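Local coordinates for 5-dehydro-2-deoxygluconokinase (PDB 2QCV), which probably catalyses the ATP-dependent phosphorylation of 5-dehydro-2-deoxy-D-gluconate to its 6-phospho form, a step in bacterial myo-inositol degradation, at residues 258-263 and 327-332; 293-298 and 321-326. All coordinates share one frame; numbering follows the deposited sequence. Where two conformers were deposited one is given.

Interaction 1. Residues 258-263 and 327-332; sequences GYAYKT and ETITIA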
# COMPACT_ATOMS: atom_id res chain seq x y z
N GLY A 258 21.32 39.49 11.97
CA GLY A 258 20.68 40.02 10.77
C GLY A 258 19.29 40.53 11.11
O GLY A 258 18.73 40.19 12.19
N TYR A 259 18.72 41.28 10.16
CA TYR A 259 17.49 42.01 10.37
C TYR A 259 16.55 41.77 9.21
O TYR A 259 16.97 41.80 8.04
CB TYR A 259 17.77 43.55 10.50
CG TYR A 259 18.90 43.81 11.47
CD1 TYR A 259 18.65 43.92 12.84
CD2 TYR A 259 20.21 43.81 11.04
CE1 TYR A 259 19.69 44.08 13.72
CE2 TYR A 259 21.25 43.95 11.91
CZ TYR A 259 20.97 44.10 13.26
OH TYR A 259 22.04 44.25 14.12
N ALA A 260 15.28 41.56 9.56
CA ALA A 260 14.18 41.56 8.57
C ALA A 260 14.06 42.93 7.93
O ALA A 260 14.26 43.96 8.60
CB ALA A 260 12.87 41.17 9.21
N TYR A 261 13.76 42.93 6.62
CA TYR A 261 13.49 44.18 5.90
C TYR A 261 12.01 44.51 5.91
O TYR A 261 11.19 43.61 5.83
CB TYR A 261 14.06 44.11 4.48
CG TYR A 261 15.55 44.26 4.51
CD1 TYR A 261 16.38 43.17 4.76
CD2 TYR A 261 16.14 45.51 4.36
CE1 TYR A 261 17.78 43.31 4.85
CE2 TYR A 261 17.52 45.66 4.43
CZ TYR A 261 18.33 44.58 4.69
OH TYR A 261 19.67 44.76 4.80
N LYS A 262 11.68 45.78 6.13
CA LYS A 262 10.31 46.27 6.04
C LYS A 262 9.78 45.90 4.65
O LYS A 262 10.47 46.11 3.66
CB LYS A 262 10.25 47.79 6.21
CG LYS A 262 10.70 48.35 7.55
CD LYS A 262 10.42 49.87 7.63
CE LYS A 262 10.89 50.53 8.94
NZ LYS A 262 10.81 49.63 10.11
N THR A 263 8.59 45.34 4.56
CA THR A 263 8.10 44.89 3.25
C THR A 263 6.58 44.93 3.14
O THR A 263 5.88 44.71 4.12
CB THR A 263 8.75 43.49 2.80
OG1 THR A 263 7.76 42.52 2.44
CG2 THR A 263 9.65 42.89 3.89
N GLU A 327 16.01 49.81 5.28
CA GLU A 327 14.74 49.92 5.99
C GLU A 327 14.43 48.57 6.61
O GLU A 327 13.81 47.71 6.00
CB GLU A 327 13.61 50.41 5.06
CG GLU A 327 13.84 51.85 4.62
CD GLU A 327 12.77 52.39 3.67
OE1 GLU A 327 11.90 51.61 3.21
OE2 GLU A 327 12.82 53.61 3.39
N THR A 328 14.93 48.38 7.83
CA THR A 328 14.87 47.09 8.49
C THR A 328 14.00 47.22 9.71
O THR A 328 13.62 48.33 10.09
CB THR A 328 16.26 46.62 8.91
OG1 THR A 328 16.86 47.66 9.69
CG2 THR A 328 17.14 46.28 7.69
N ILE A 329 13.65 46.07 10.29
CA ILE A 329 12.83 45.99 11.50
C ILE A 329 13.74 45.71 12.71
O ILE A 329 14.48 44.73 12.74
CB ILE A 329 11.79 44.86 11.42
CG1 ILE A 329 10.85 45.08 10.23
CG2 ILE A 329 10.98 44.77 12.73
CD1 ILE A 329 9.97 43.88 9.92
N THR A 330 13.69 46.58 13.71
CA THR A 330 14.51 46.38 14.91
C THR A 330 13.68 46.48 16.19
O THR A 330 14.23 46.35 17.29
CB THR A 330 15.70 47.39 14.97
OG1 THR A 330 15.21 48.73 15.05
CG2 THR A 330 16.65 47.26 13.76
N ILE A 331 12.37 46.67 16.06
CA ILE A 331 11.57 46.95 17.23
C ILE A 331 11.17 45.65 17.90
O ILE A 331 11.11 45.59 19.14
CB ILE A 331 10.36 47.89 16.86
CG1 ILE A 331 9.75 48.54 18.10
CG2 ILE A 331 9.32 47.17 16.05
CD1 ILE A 331 10.73 49.39 18.84
N ALA A 332 10.94 44.62 17.07
CA ALA A 332 10.63 43.26 17.51
C ALA A 332 11.79 42.57 18.28
O ALA A 332 12.99 42.64 17.97
CB ALA A 332 10.24 42.41 16.29
OXT ALA A 332 11.52 41.86 19.24
O HOH W 1 14.58 42.03 12.31
O HOH W 2 12.86 47.46 3.32
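Tyr-259 meets the C-terminal tail first, its CB lying 3.8 Å from CB of Thr-328. Its ring runs on past the tail, with CD1 near CG2 of Thr-330 and the carbonyl oxygen of Ile-329 at the ring edge, near its plane. At Ala-260 the backbones join: Ile-329 N donates to Ala-260 O at 2.8 Å, and a water links Ala-260 N to Ile-329 O. The methyl CB of Ala-260 also rests against CD1 of Ile-329. Tyr-261 and Thr-328 form a single beta bridge, completed by Lys-262 N donating to Glu-327 O at 2.9 Å. The tail thus pairs briefly with the loop that leaves strand 255-258, the outermost strand at one end of the large sheet of this PfkB-family, ribokinase-like kinase. Thr-328 lays CG2 over one face of the Tyr-261 ring, 3.6 Å from its centroid, a CH-pi contact set toward the rim; with OG1 between the backbone N and the carbonyl carbon (chi1 53°), CG2 is left anti to the carbonyl carbon, over the ring. An alanine in place of Tyr-261 is likely to leave that methyl without its aromatic face and open a gap beside Ala-298 and Ile-323. In one of two conformers of Lys-262, a bend at chi4 (-33°) brings NZ within 3.1 Å of Thr-328 O, above the carbonyl plane, so this bond is probably only part-time. A second water donates to both Lys-262 O and Glu-327 O.

Interaction 2. Residues 293-298 and 321-326; sequences LKYGSA and ALIEKD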
# COMPACT_ATOMS: atom_id res chain seq x y z
N LEU A 293 23.90 37.52 6.19
CA LEU A 293 22.58 37.62 6.83
C LEU A 293 21.71 38.73 6.20
O LEU A 293 20.48 38.54 6.06
CB LEU A 293 22.73 37.82 8.33
CG LEU A 293 23.35 36.70 9.17
CD1 LEU A 293 23.63 37.22 10.62
CD2 LEU A 293 22.46 35.42 9.20
N LYS A 294 22.32 39.84 5.78
CA LYS A 294 21.57 40.93 5.15
C LYS A 294 21.10 40.53 3.76
O LYS A 294 19.97 40.81 3.36
CB LYS A 294 22.43 42.18 5.04
CG LYS A 294 22.96 42.70 6.35
CD LYS A 294 23.61 44.08 6.24
CE LYS A 294 24.41 44.43 7.52
NZ LYS A 294 23.55 44.32 8.74
N TYR A 295 21.97 39.87 3.01
CA TYR A 295 21.59 39.35 1.71
C TYR A 295 20.42 38.38 1.80
O TYR A 295 19.51 38.51 1.01
CB TYR A 295 22.78 38.69 1.01
CG TYR A 295 23.65 39.67 0.26
CD1 TYR A 295 24.52 40.55 0.95
CD2 TYR A 295 23.65 39.70 -1.13
CE1 TYR A 295 25.31 41.42 0.26
CE2 TYR A 295 24.47 40.63 -1.84
CZ TYR A 295 25.30 41.47 -1.13
OH TYR A 295 26.12 42.38 -1.75
N GLY A 296 20.42 37.46 2.77
CA GLY A 296 19.33 36.49 2.87
C GLY A 296 18.03 37.22 3.24
O GLY A 296 16.97 36.98 2.64
N SER A 297 18.13 38.12 4.20
CA SER A 297 16.96 38.85 4.63
C SER A 297 16.39 39.76 3.55
O SER A 297 15.16 39.82 3.37
CB SER A 297 17.29 39.68 5.88
OG SER A 297 17.94 38.90 6.84
N ALA A 298 17.24 40.46 2.82
CA ALA A 298 16.77 41.34 1.75
C ALA A 298 16.09 40.55 0.62
O ALA A 298 15.03 40.94 0.09
CB ALA A 298 17.97 42.20 1.20
N ALA A 321 20.35 47.17 -3.54
CA ALA A 321 19.63 48.41 -3.41
C ALA A 321 18.78 48.42 -2.12
O ALA A 321 18.66 49.45 -1.43
CB ALA A 321 18.75 48.61 -4.64
N LEU A 322 18.19 47.28 -1.80
CA LEU A 322 17.34 47.17 -0.61
C LEU A 322 18.22 47.26 0.64
O LEU A 322 17.84 47.92 1.62
CB LEU A 322 16.48 45.89 -0.64
CG LEU A 322 15.39 45.83 0.43
CD1 LEU A 322 14.27 46.85 0.09
CD2 LEU A 322 14.82 44.39 0.63
N ILE A 323 19.37 46.59 0.59
CA ILE A 323 20.35 46.67 1.70
C ILE A 323 20.82 48.12 1.90
O ILE A 323 20.88 48.61 3.04
CB ILE A 323 21.55 45.73 1.49
CG1 ILE A 323 21.10 44.26 1.55
CG2 ILE A 323 22.65 46.00 2.55
CD1 ILE A 323 22.23 43.24 1.20
N GLU A 324 21.15 48.81 0.80
CA GLU A 324 21.58 50.19 0.88
C GLU A 324 20.47 51.07 1.47
O GLU A 324 20.74 51.95 2.29
CB GLU A 324 22.01 50.72 -0.49
CG GLU A 324 23.33 50.10 -0.97
N LYS A 325 19.24 50.85 1.04
CA LYS A 325 18.10 51.64 1.55
C LYS A 325 17.94 51.43 3.08
O LYS A 325 17.58 52.35 3.79
CB LYS A 325 16.83 51.32 0.77
CG LYS A 325 15.60 52.06 1.27
CD LYS A 325 14.32 51.78 0.44
CE LYS A 325 13.82 53.03 -0.29
NZ LYS A 325 12.40 52.93 -0.78
N ASP A 326 18.23 50.22 3.55
CA ASP A 326 18.40 49.91 5.00
C ASP A 326 17.16 50.21 5.81
O ASP A 326 17.23 50.77 6.90
CB ASP A 326 19.63 50.62 5.57
CG ASP A 326 20.01 50.13 6.99
OD1 ASP A 326 19.80 48.94 7.36
OD2 ASP A 326 20.57 50.97 7.71
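Ile-323 sets CG1 anti to its own carbonyl carbon (chi1 -66°) and carries on extended through chi2, which sends CD1 out to the ring of Tyr-295. That ring is brought round to receive it by a chi1 of -84°: the CA-CB bond of Tyr-295 points away from helix 316-325, yet the ring swings back. CD1 of Ile-323 sits over one face, 3.9 Å from the ring centroid. This CH-pi contact lies toward the rim, where CD1 of Tyr-295 comes within 3.5 Å of the same methyl, and the two side chains meet nearly at a right angle. Lys-294 adds its CB, 4.0 Å from CD1 of Ile-323, while the rest of its chain leads away. One turn further on, Ala-298 presents a small methyl to two neighbours at once: CG1 of Ile-323 at 3.8 Å and CD2 of Leu-322 at 3.9 Å. The same CD2 of Leu-322 also reaches the carbonyl oxygen of Ala-298. The local axes of helices 289-305 and 316-325 cross steeply, at 108°, and approach to 9.7 Å where the last two helices of the kinase chain cross. Ile-319 packs on Tyr-295 and Ala-298, extending the patch along helix 316-325, and Tyr-261 covers Ile-323 from the loop after strand 255-258. No hydrogen bond spans the two segments; the tyrosine hydroxyl instead bonds to Glu-320 OE2, just ahead of 321-326, which would help fix the tilt of the ring under the isoleucine methyl. Cohesion between the segments therefore rests on dispersion and CH-pi packing, with the polar tie placed at its margin.

From the N terminus, the chain builds most of the kinase fold before strand 255-258 runs into the loop 258-263, the first side of interaction 1. It then forms helices 271-284 and 289-305, the latter carrying 293-298. The partly unmodelled linker into helix 316-325 lets 321-326 come back on 293-298, so interaction 2 closes a short loop of 22 residues. Directly afterwards 327-332 returns to 258-263, closing a longer loop of 63 residues with interaction 2 nested inside it. The contacts adjoin, their centres about 10 Å apart: Tyr-261 packs on both Ala-298 and Ile-323, joining sheet edge, helix pair and tail.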